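Local structure of Blo t 1 allergen (Blomia tropicalis, 5JT8) at residues L92-T95 with Y96-M99; E189-K192 with Y193-R196; H50-K53 with E54-W58; S76-S79 with E80-S84. The protein is a mite allergen of the papain family, probably a cysteine protease made as a proenzyme whose propeptide restrains the protease domain until it is removed. All blocks are in the same frame, centred on the assembly; numbering follows the deposited sequence.

Contact 1: residues L92-T95 with Y96-M99. With NAG (2-acetamido-2-deoxy-beta-D-glucopyranose), chain D.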
loop_
_atom_site.group_PDB
_atom_site.type_symbol
_atom_site.label_atom_id
_atom_site.label_comp_id
_atom_site.label_asym_id
_atom_site.label_seq_id
_atom_site.Cartn_x
_atom_site.Cartn_y
_atom_site.Cartn_z
ATOM N N LEU A 92 0.570 11.071 10.099
ATOM C CA LEU A 92 -0.092 9.858 10.579
ATOM C C LEU A 92 -0.143 9.806 12.117
ATOM O O LEU A 92 0.874 9.585 12.770
ATOM C CB LEU A 92 0.605 8.605 10.023
ATOM C CG LEU A 92 0.327 8.212 8.558
ATOM C CD1 LEU A 92 1.127 6.981 8.153
ATOM C CD2 LEU A 92 -1.162 7.983 8.289
ATOM N N ASN A 93 -1.329 10.021 12.684
ATOM C CA ASN A 93 -1.536 9.934 14.134
ATOM C C ASN A 93 -1.470 8.467 14.615
ATOM O O ASN A 93 -2.473 7.755 14.620
ATOM C CB ASN A 93 -2.881 10.596 14.509
ATOM C CG ASN A 93 -3.119 10.690 16.024
ATOM O OD1 ASN A 93 -2.606 9.878 16.794
ATOM N ND2 ASN A 93 -3.916 11.683 16.449
ATOM N N PHE A 94 -0.281 8.026 15.016
ATOM C CA PHE A 94 -0.083 6.653 15.479
ATOM C C PHE A 94 -0.831 6.370 16.781
ATOM O O PHE A 94 -1.212 5.231 17.056
ATOM C CB PHE A 94 1.406 6.361 15.675
ATOM C CG PHE A 94 2.252 6.666 14.470
ATOM C CD1 PHE A 94 2.226 5.840 13.355
ATOM C CD2 PHE A 94 3.085 7.774 14.456
ATOM C CE1 PHE A 94 3.010 6.118 12.249
ATOM C CE2 PHE A 94 3.874 8.058 13.351
ATOM C CZ PHE A 94 3.840 7.226 12.249
ATOM N N THR A 95 -1.025 7.404 17.587
ATOM C CA THR A 95 -1.808 7.276 18.805
ATOM C C THR A 95 -3.232 6.865 18.429
ATOM O O THR A 95 -3.803 5.937 19.004
ATOM C CB THR A 95 -1.812 8.592 19.606
ATOM O OG1 THR A 95 -0.461 9.017 19.822
ATOM C CG2 THR A 95 -2.485 8.406 20.945
ATOM N N TYR A 96 -3.783 7.547 17.430
ATOM C CA TYR A 96 -5.106 7.226 16.916
ATOM C C TYR A 96 -5.152 5.794 16.361
ATOM O O TYR A 96 -6.091 5.040 16.635
ATOM C CB TYR A 96 -5.508 8.246 15.841
ATOM C CG TYR A 96 -6.738 7.850 15.069
ATOM C CD1 TYR A 96 -7.975 7.771 15.697
ATOM C CD2 TYR A 96 -6.665 7.543 13.716
ATOM C CE1 TYR A 96 -9.106 7.395 15.000
ATOM C CE2 TYR A 96 -7.791 7.166 13.007
ATOM C CZ TYR A 96 -9.008 7.094 13.655
ATOM O OH TYR A 96 -10.136 6.725 12.966
ATOM N N MET A 97 -4.120 5.417 15.605
ATOM C CA MET A 97 -4.044 4.083 15.005
ATOM C C MET A 97 -3.879 2.964 16.041
ATOM O O MET A 97 -4.493 1.917 15.907
ATOM C CB MET A 97 -2.899 4.032 13.998
ATOM C CG MET A 97 -3.060 5.032 12.879
ATOM S SD MET A 97 -1.716 5.005 11.682
ATOM C CE MET A 97 -1.996 3.421 10.894
ATOM N N LYS A 98 -3.069 3.182 17.077
ATOM C CA LYS A 98 -2.883 2.153 18.106
ATOM C C LYS A 98 -4.152 1.895 18.920
ATOM O O LYS A 98 -4.428 0.758 19.313
ATOM C CB LYS A 98 -1.742 2.530 19.060
ATOM C CG LYS A 98 -0.341 2.323 18.493
ATOM C CD LYS A 98 0.679 3.088 19.330
ATOM C CE LYS A 98 2.080 2.961 18.761
ATOM N NZ LYS A 98 3.012 3.887 19.477
ATOM N N MET A 99 -4.919 2.951 19.171
ATOM C CA MET A 99 -6.102 2.861 20.026
ATOM C C MET A 99 -7.182 1.920 19.471
ATOM O O MET A 99 -7.926 1.297 20.223
ATOM C CB MET A 99 -6.671 4.265 20.241
ATOM C CG MET A 99 -7.966 4.325 21.023
ATOM S SD MET A 99 -8.427 6.041 21.341
ATOM C CE MET A 99 -8.139 6.783 19.733
HETATM C C1 NAG D . -4.217 11.843 17.858
HETATM C C2 NAG D . -4.459 13.296 18.310
HETATM C C3 NAG D . -4.803 13.347 19.805
HETATM C C4 NAG D . -5.918 12.372 20.143
HETATM C C5 NAG D . -5.538 10.981 19.651
HETATM C C6 NAG D . -6.609 9.947 19.911
HETATM C C7 NAG D . -3.085 14.721 16.850
HETATM C C8 NAG D . -1.824 15.522 16.740
HETATM N N2 NAG D . -3.298 14.118 18.029
HETATM O O3 NAG D . -5.205 14.668 20.158
HETATM O O4 NAG D . -6.148 12.331 21.549
HETATM O O5 NAG D . -5.327 11.027 18.233
HETATM O O6 NAG D . -7.568 9.905 18.863
HETATM O O7 NAG D . -3.880 14.619 15.920
#

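Contact 2: residues E189-K192 with Y193-R196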
loop_
_atom_site.group_PDB
_atom_site.type_symbol
_atom_site.label_atom_id
_atom_site.label_comp_id
_atom_site.label_asym_id
_atom_site.label_seq_id
_atom_site.Cartn_x
_atom_site.Cartn_y
_atom_site.Cartn_z
ATOM N N GLU A 189 -10.533 3.860 8.336
ATOM C CA GLU A 189 -11.523 4.865 8.044
ATOM C C GLU A 189 -12.166 4.585 6.696
ATOM O O GLU A 189 -13.367 4.787 6.533
ATOM C CB GLU A 189 -10.895 6.240 8.076
ATOM C CG GLU A 189 -10.532 6.735 9.490
ATOM C CD GLU A 189 -11.748 6.989 10.383
ATOM O OE1 GLU A 189 -12.220 6.035 11.031
ATOM O OE2 GLU A 189 -12.233 8.141 10.447
ATOM N N ALA A 190 -11.374 4.085 5.747
ATOM C CA ALA A 190 -11.896 3.748 4.429
ATOM C C ALA A 190 -12.913 2.607 4.499
ATOM O O ALA A 190 -13.973 2.675 3.876
ATOM C CB ALA A 190 -10.739 3.387 3.481
ATOM N N PHE A 191 -12.581 1.547 5.246
ATOM C CA PHE A 191 -13.512 0.438 5.433
ATOM C C PHE A 191 -14.781 0.911 6.115
ATOM O O PHE A 191 -15.869 0.470 5.770
ATOM C CB PHE A 191 -12.878 -0.677 6.262
ATOM C CG PHE A 191 -11.853 -1.462 5.523
ATOM C CD1 PHE A 191 -12.133 -1.974 4.256
ATOM C CD2 PHE A 191 -10.601 -1.666 6.072
ATOM C CE1 PHE A 191 -11.182 -2.691 3.566
ATOM C CE2 PHE A 191 -9.637 -2.389 5.391
ATOM C CZ PHE A 191 -9.923 -2.908 4.139
ATOM N N LYS A 192 -14.627 1.801 7.100
ATOM C CA LYS A 192 -15.775 2.407 7.782
ATOM C C LYS A 192 -16.736 3.022 6.756
ATOM O O LYS A 192 -17.958 2.870 6.839
ATOM C CB LYS A 192 -15.299 3.467 8.780
ATOM C CG LYS A 192 -16.401 4.244 9.476
ATOM C CD LYS A 192 -15.833 5.314 10.423
ATOM C CE LYS A 192 -15.046 4.677 11.566
ATOM N NZ LYS A 192 -14.363 5.707 12.404
ATOM N N TYR A 193 -16.167 3.722 5.784
ATOM C CA TYR A 193 -16.949 4.350 4.741
ATOM C C TYR A 193 -17.610 3.277 3.869
ATOM O O TYR A 193 -18.743 3.422 3.421
ATOM C CB TYR A 193 -16.061 5.270 3.910
ATOM C CG TYR A 193 -16.808 6.024 2.853
ATOM C CD1 TYR A 193 -17.007 5.468 1.593
ATOM C CD2 TYR A 193 -17.320 7.298 3.110
ATOM C CE1 TYR A 193 -17.703 6.143 0.622
ATOM C CE2 TYR A 193 -18.015 7.993 2.136
ATOM C CZ TYR A 193 -18.197 7.413 0.892
ATOM O OH TYR A 193 -18.879 8.086 -0.086
ATOM N N MET A 194 -16.900 2.183 3.661
ATOM C CA MET A 194 -17.421 1.090 2.859
ATOM C C MET A 194 -18.602 0.403 3.547
ATOM O O MET A 194 -19.491 -0.125 2.890
ATOM C CB MET A 194 -16.304 0.092 2.568
ATOM C CG MET A 194 -15.362 0.575 1.490
ATOM S SD MET A 194 -14.353 -0.799 0.937
ATOM C CE MET A 194 -12.743 -0.014 0.893
ATOM N N ILE A 195 -18.626 0.445 4.873
ATOM C CA ILE A 195 -19.760 -0.083 5.626
ATOM C C ILE A 195 -20.950 0.851 5.571
ATOM O O ILE A 195 -22.058 0.454 5.200
ATOM C CB ILE A 195 -19.386 -0.321 7.109
ATOM C CG1 ILE A 195 -18.405 -1.487 7.233
ATOM C CG2 ILE A 195 -20.632 -0.592 7.958
ATOM C CD1 ILE A 195 -17.674 -1.492 8.558
ATOM N N ARG A 196 -20.732 2.104 5.944
ATOM C CA ARG A 196 -21.858 2.998 6.159
ATOM C C ARG A 196 -22.454 3.517 4.859
ATOM O O ARG A 196 -23.650 3.808 4.787
ATOM C CB ARG A 196 -21.423 4.162 7.047
ATOM C CG ARG A 196 -20.960 3.720 8.428
ATOM C CD ARG A 196 -20.422 4.887 9.243
ATOM N NE ARG A 196 -19.852 4.437 10.511
ATOM C CZ ARG A 196 -19.143 5.204 11.336
ATOM N NH1 ARG A 196 -18.906 6.478 11.035
ATOM N NH2 ARG A 196 -18.664 4.695 12.462
HETATM O O HOH W 1 -16.573 6.537 13.961
#

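Contact 3: residues H50-K53 with E54-W58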
loop_
_atom_site.group_PDB
_atom_site.type_symbol
_atom_site.label_atom_id
_atom_site.label_comp_id
_atom_site.label_asym_id
_atom_site.label_seq_id
_atom_site.Cartn_x
_atom_site.Cartn_y
_atom_site.Cartn_z
ATOM N N HIS A 50 19.097 16.621 -9.139
ATOM C CA HIS A 50 20.072 16.218 -8.132
ATOM C C HIS A 50 19.547 15.029 -7.326
ATOM O O HIS A 50 20.262 14.050 -7.090
ATOM C CB HIS A 50 20.406 17.377 -7.185
ATOM C CG HIS A 50 21.282 16.977 -6.031
ATOM N ND1 HIS A 50 22.556 16.480 -6.205
ATOM C CD2 HIS A 50 21.055 16.968 -4.694
ATOM C CE1 HIS A 50 23.083 16.196 -5.026
ATOM N NE2 HIS A 50 22.192 16.481 -4.093
ATOM N N HIS A 51 18.288 15.125 -6.912
ATOM C CA HIS A 51 17.641 14.024 -6.215
ATOM C C HIS A 51 17.542 12.807 -7.121
ATOM O O HIS A 51 17.750 11.689 -6.667
ATOM C CB HIS A 51 16.261 14.432 -5.707
ATOM C CG HIS A 51 16.308 15.376 -4.548
ATOM N ND1 HIS A 51 15.222 16.124 -4.150
ATOM C CD2 HIS A 51 17.319 15.704 -3.708
ATOM C CE1 HIS A 51 15.558 16.865 -3.109
ATOM N NE2 HIS A 51 16.825 16.629 -2.821
ATOM N N PHE A 52 17.259 13.024 -8.402
ATOM C CA PHE A 52 17.242 11.915 -9.347
ATOM C C PHE A 52 18.620 11.294 -9.523
ATOM O O PHE A 52 18.747 10.071 -9.608
ATOM C CB PHE A 52 16.729 12.349 -10.713
ATOM C CG PHE A 52 16.951 11.313 -11.782
ATOM C CD1 PHE A 52 16.057 10.267 -11.947
ATOM C CD2 PHE A 52 18.070 11.367 -12.602
ATOM C CE1 PHE A 52 16.265 9.305 -12.918
ATOM C CE2 PHE A 52 18.284 10.408 -13.563
ATOM C CZ PHE A 52 17.380 9.376 -13.729
ATOM N N LYS A 53 19.642 12.143 -9.618
ATOM C CA LYS A 53 21.015 11.677 -9.798
ATOM C C LYS A 53 21.457 10.829 -8.605
ATOM O O LYS A 53 22.009 9.736 -8.773
ATOM C CB LYS A 53 21.965 12.861 -9.985
ATOM C CG LYS A 53 21.754 13.628 -11.281
ATOM C CD LYS A 53 22.712 14.803 -11.391
ATOM C CE LYS A 53 22.516 15.554 -12.698
ATOM N NZ LYS A 53 23.433 16.723 -12.808
ATOM N N GLU A 54 21.194 11.337 -7.405
ATOM C CA GLU A 54 21.545 10.645 -6.171
ATOM C C GLU A 54 20.633 9.420 -5.945
ATOM O O GLU A 54 21.033 8.461 -5.279
ATOM C CB GLU A 54 21.470 11.616 -4.977
ATOM C CG GLU A 54 22.596 11.532 -3.905
ATOM C CD GLU A 54 24.041 11.645 -4.420
ATOM O OE1 GLU A 54 24.266 12.003 -5.601
ATOM O OE2 GLU A 54 24.964 11.414 -3.600
ATOM N N GLN A 55 19.419 9.445 -6.498
ATOM C CA GLN A 55 18.563 8.255 -6.457
ATOM C C GLN A 55 19.074 7.249 -7.471
ATOM O O GLN A 55 19.106 6.055 -7.197
ATOM C CB GLN A 55 17.087 8.581 -6.734
ATOM C CG GLN A 55 16.271 8.974 -5.508
ATOM C CD GLN A 55 16.142 7.850 -4.482
ATOM O OE1 GLN A 55 15.346 6.920 -4.646
ATOM N NE2 GLN A 55 16.919 7.941 -3.409
ATOM N N LEU A 56 19.480 7.735 -8.643
ATOM C CA LEU A 56 20.086 6.867 -9.647
ATOM C C LEU A 56 21.404 6.326 -9.126
ATOM O O LEU A 56 21.763 5.174 -9.375
ATOM C CB LEU A 56 20.315 7.605 -10.962
ATOM C CG LEU A 56 20.952 6.708 -12.028
ATOM C CD1 LEU A 56 20.025 5.555 -12.390
ATOM C CD2 LEU A 56 21.324 7.494 -13.257
ATOM N N LYS A 57 22.121 7.174 -8.398
ATOM C CA LYS A 57 23.356 6.760 -7.750
ATOM C C LYS A 57 23.088 5.611 -6.767
ATOM O O LYS A 57 23.780 4.590 -6.788
ATOM C CB LYS A 57 24.001 7.944 -7.033
ATOM C CG LYS A 57 25.391 7.674 -6.509
ATOM C CD LYS A 57 25.926 8.874 -5.742
ATOM C CE LYS A 57 27.393 8.708 -5.381
ATOM N NZ LYS A 57 27.938 9.959 -4.782
ATOM N N TRP A 58 22.074 5.772 -5.918
ATOM C CA TRP A 58 21.726 4.729 -4.952
ATOM C C TRP A 58 21.335 3.422 -5.644
ATOM O O TRP A 58 21.652 2.340 -5.156
ATOM C CB TRP A 58 20.584 5.179 -4.033
ATOM C CG TRP A 58 20.348 4.213 -2.904
ATOM C CD1 TRP A 58 20.859 4.290 -1.637
ATOM C CD2 TRP A 58 19.569 3.009 -2.947
ATOM N NE1 TRP A 58 20.441 3.216 -0.889
ATOM C CE2 TRP A 58 19.648 2.414 -1.669
ATOM C CE3 TRP A 58 18.806 2.382 -3.938
ATOM C CZ2 TRP A 58 18.998 1.222 -1.360
ATOM C CZ3 TRP A 58 18.163 1.202 -3.631
ATOM C CH2 TRP A 58 18.262 0.633 -2.349
#

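Contact 4: residues S76-S79 with E80-S84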
loop_
_atom_site.group_PDB
_atom_site.type_symbol
_atom_site.label_atom_id
_atom_site.label_comp_id
_atom_site.label_asym_id
_atom_site.label_seq_id
_atom_site.Cartn_x
_atom_site.Cartn_y
_atom_site.Cartn_z
ATOM N N SER A 76 11.412 8.766 -8.330
ATOM C CA SER A 76 12.863 8.834 -8.114
ATOM C C SER A 76 13.446 10.246 -8.104
ATOM O O SER A 76 14.657 10.424 -7.943
ATOM C CB SER A 76 13.589 8.018 -9.184
ATOM O OG SER A 76 13.225 6.655 -9.121
ATOM N N ASP A 77 12.601 11.250 -8.281
ATOM C CA ASP A 77 13.088 12.618 -8.318
ATOM C C ASP A 77 12.920 13.315 -6.960
ATOM O O ASP A 77 13.295 14.474 -6.801
ATOM C CB ASP A 77 12.389 13.401 -9.439
ATOM C CG ASP A 77 10.873 13.446 -9.280
ATOM O OD1 ASP A 77 10.295 12.510 -8.681
ATOM O OD2 ASP A 77 10.257 14.419 -9.768
ATOM N N MET A 78 12.382 12.601 -5.975
ATOM C CA MET A 78 12.236 13.170 -4.639
ATOM C C MET A 78 13.264 12.586 -3.673
ATOM O O MET A 78 13.745 11.465 -3.856
ATOM C CB MET A 78 10.821 12.933 -4.100
ATOM C CG MET A 78 9.713 13.399 -5.027
ATOM S SD MET A 78 8.046 13.079 -4.403
ATOM C CE MET A 78 7.092 13.358 -5.892
ATOM N N SER A 79 13.601 13.348 -2.641
ATOM C CA SER A 79 14.444 12.829 -1.575
ATOM C C SER A 79 13.612 11.922 -0.676
ATOM O O SER A 79 12.389 11.884 -0.792
ATOM C CB SER A 79 15.060 13.969 -0.764
ATOM O OG SER A 79 14.053 14.787 -0.196
ATOM N N GLU A 80 14.270 11.199 0.223
ATOM C CA GLU A 80 13.560 10.335 1.153
ATOM C C GLU A 80 12.565 11.147 1.986
ATOM O O GLU A 80 11.414 10.738 2.183
ATOM C CB GLU A 80 14.546 9.602 2.059
ATOM C CG GLU A 80 13.894 8.669 3.047
ATOM C CD GLU A 80 14.901 7.776 3.739
ATOM O OE1 GLU A 80 14.548 7.155 4.767
ATOM O OE2 GLU A 80 16.045 7.690 3.239
ATOM N N GLN A 81 13.009 12.308 2.450
ATOM C CA GLN A 81 12.140 13.220 3.184
ATOM C C GLN A 81 10.904 13.609 2.355
ATOM O O GLN A 81 9.780 13.549 2.848
ATOM C CB GLN A 81 12.924 14.474 3.600
ATOM C CG GLN A 81 12.423 15.135 4.878
ATOM C CD GLN A 81 13.287 16.308 5.311
ATOM O OE1 GLN A 81 14.318 16.601 4.699
ATOM N NE2 GLN A 81 12.872 16.983 6.381
ATOM N N GLU A 82 11.120 13.983 1.094
ATOM C CA GLU A 82 10.046 14.468 0.222
ATOM C C GLU A 82 9.039 13.367 -0.123
ATOM O O GLU A 82 7.824 13.557 0.006
ATOM C CB GLU A 82 10.633 15.072 -1.066
ATOM C CG GLU A 82 11.357 16.404 -0.856
ATOM C CD GLU A 82 11.785 17.076 -2.160
ATOM O OE1 GLU A 82 12.058 16.369 -3.155
ATOM O OE2 GLU A 82 11.850 18.324 -2.188
ATOM N N PHE A 83 9.553 12.221 -0.563
ATOM C CA PHE A 83 8.729 11.057 -0.886
ATOM C C PHE A 83 7.835 10.665 0.294
ATOM O O PHE A 83 6.619 10.509 0.152
ATOM C CB PHE A 83 9.625 9.885 -1.295
ATOM C CG PHE A 83 8.871 8.673 -1.756
ATOM C CD1 PHE A 83 7.970 8.756 -2.803
ATOM C CD2 PHE A 83 9.083 7.443 -1.159
ATOM C CE1 PHE A 83 7.282 7.637 -3.231
ATOM C CE2 PHE A 83 8.404 6.322 -1.586
ATOM C CZ PHE A 83 7.500 6.416 -2.624
ATOM N N SER A 84 8.448 10.515 1.464
ATOM C CA SER A 84 7.706 10.229 2.682
ATOM C C SER A 84 6.552 11.223 2.880
ATOM O O SER A 84 5.434 10.829 3.197
ATOM C CB SER A 84 8.648 10.251 3.888
ATOM O OG SER A 84 7.927 10.056 5.094
#

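Contact 1: residues L92-T95 with Y96-M99
Asn93 is the N-cap of helix 94-100, and from it the backbone turns straight into the helix, with Met97 N bonding back to Asn93 O, Lys98 N to Phe94 O and Met99 N to Thr95 O. The cap itself is a side-chain bond: Asn93 OD1 takes the amide of Tyr96 at 2.7 Å from N to O, in a fairly straight line (160° at the hydrogen). The amide nitrogen does not come in on a lone pair but stands well above the carbonyl plane of the Asn93 side chain. Asn93 CG lies anti to its own backbone N (chi1 -174°), which carries the amide group forward over the first turn and onto Tyr96 CB, 3.4 Å from CG. The other half of the same amide carries the glycan: Asn93 ND2 is bonded covalently to C1 of N-acetylglucosamine. One side chain thus caps the helix through its oxygen and holds a sugar through its nitrogen, and the capping bond should limit how the amide turns. Deeper in, the sulfur of Met97 approaches the Phe94 ring obliquely, a Met-aromatic contact with SD 4.4 Å from Phe94 CD1; Thr279 and Tyr327 also touch that ring. Tyr186 bonds to Asn93 N through its hydroxyl and meets the Tyr96 ring edge-to-face, joining this short helix to the protease domain. The sugar's hydroxymethyl arm reaches along the helix: its O6 lies near the plane of the Tyr96 ring at the edge, 3.8 Å from CD1, and 3.3 Å from Met99 CE.

Contact 2: residues E189-K192 with Y193-R196
Lys192 and Arg196, one turn apart, run side by side and point the same way, the lysine's methylene chain lying over one face of the arginine's guanidinium group. The closest atom is Lys192 CD, 3.3 Å from Arg196 NH1 and offset toward the rim of the flat group, with CG beside it against Arg196 CZ. A bend in the lysine at chi3 (-64°) then turns NZ away toward Glu189, where it forms a salt bridge 2.6 Å from OE1, on the syn lone pair of that oxygen. A water joins the two cationic ends, accepting from Lys192 NZ at 2.8 Å and from Arg196 NH2 at 3.2 Å, the latter in the guanidinium plane. NZ and NH2 remain 4.4 Å apart, and the nearby carboxylate probably eases the like charges. Helix 187-196, which bears all of this, belongs to the papain-like protease domain, and it packs against helix 139-154 through Ala142 and Ala146 and against helix 162-168 through Leu165. On its buried side Phe191 and Met194 also lie side by side in a Met-aromatic contact, oblique to the ring; the methyl CE comes closest, 3.9 Å from Phe191 CD1. Tyr193 leads its hydroxyl away to Glu164, with which it is hydrogen-bonded. The last turn is closed by Arg196 N bonding to Lys192 O at 3.0 Å, while Ile195 N, bonded to Phe191 O, makes a second, weak bond to that same lysine oxygen.

Contact 3: residues H50-K53 with E54-W58
Phe52 and Leu56 both hold CG anti to the backbone N (chi1 169° and -180°), and these torsions bring the aromatic ring and the leucine together one turn apart on the same side of the helix. Leu56 CB lies over one face of the Phe52 ring, and its branch CD2 comes to 4.2 Å from Phe52 CE2, a loose apolar contact in which the ring covers the start of the leucine. Ile72 touches both residues, and the ring of Phe31 meets that of Phe52, so this side of the helix is turned inward. The opposite character is found on the exposed side. Glu54 has a bent chain (chi2 54°), and its OE2 forms a long salt bridge with Lys57 NZ, 3.5 Å away; the lysine reaches it fully extended. Glu54 OE1 lies oblique to the His50 ring, 4.4 Å from CE1, a proximity rather than a bond. Gln55 folds at chi2 so that its amide leads away from the helix: OE1 is bonded to Asn263 and NE2 weakly to Asn259, both in the protease domain. Along the backbone each amide from Glu54 to Lys57 bonds to the carbonyl four residues back; Glu54 N to His50 O is 2.9 Å and Gln55 N to His51 O 2.8 Å. An apolar side facing the propeptide's own core, a charged outer side and a polar side chain bridging to the enzyme suit helix 42-62 as a long helix of the I29 cathepsin propeptide inhibitor domain.

Contact 4: residues S76-S79 with E80-S84
Ser79 and Glu82 form a capping box at the start of helix 80-88, within the I29 propeptide inhibitor domain. Its two reciprocal hydrogen bonds are both weak: Glu82 N donates to Ser79 OG at 3.3 Å, and Ser79 N donates to Glu82 OE1 at 3.4 Å. Ser79 OG is placed between its backbone N and carbonyl carbon (chi1 59°), which sets it facing the first turn, where it also lies 3.2 Å from Glu82 CG. The glutamate swings back the other way, CG anti to its carbonyl carbon (chi1 -71°) and the chain extended beyond, so that its carboxylate reaches back beside Ser79 N. Glu82 OE1 has other partners as well: His51 ND1 in a weak hydrogen bond and Arg48 in a long, weak ion pair, both from helix 42-62. These weak partners together would tend, if anything, to favour the charged carboxylate. In the backbone, Phe83 N bonds to Ser79 O almost in line, 2.9 Å long with 175° at the hydrogen. Apolar contact comes from Met78, which precedes the cap: its CB touches Glu82 CB at 3.7 Å and Phe83 CB at 4.3 Å, and its extended chain passes alongside the helix start. The Phe83 ring leads away to meet Tyr75 and Trp303, while Arg262 bonds to Met78 O, tying this turn to the protease domain. The methionine sulfur passes Phe83, with SD 4.1 Å from its CA, before the end of the side chain leads away.

Overall arrangement
Contacts 3 and 4 belong to one propeptide domain, their centres 10 Å apart, and touch directly: His51 CB lies 3.2 Å from Asp77 O, and Gln55 CG 3.3 Å from Ser76 O. The chain then runs from helix 80-88 to helix 94-100, bringing contact 1 about 8 Å (nearest atoms) from contact 4. Contact 1 meets contact 2, in the protease domain, where Tyr96 OH lies 2.9 Å from Glu189 OE1, the oxygen that is salt-bridged to Lys192. Contacts 2 and 3 are about 39 Å apart between centres, on opposite sides of the chain's centre. The glycan sits on contact 1, about 10 Å from the Glu189 side chain, and marks an attachment site, not a pocket.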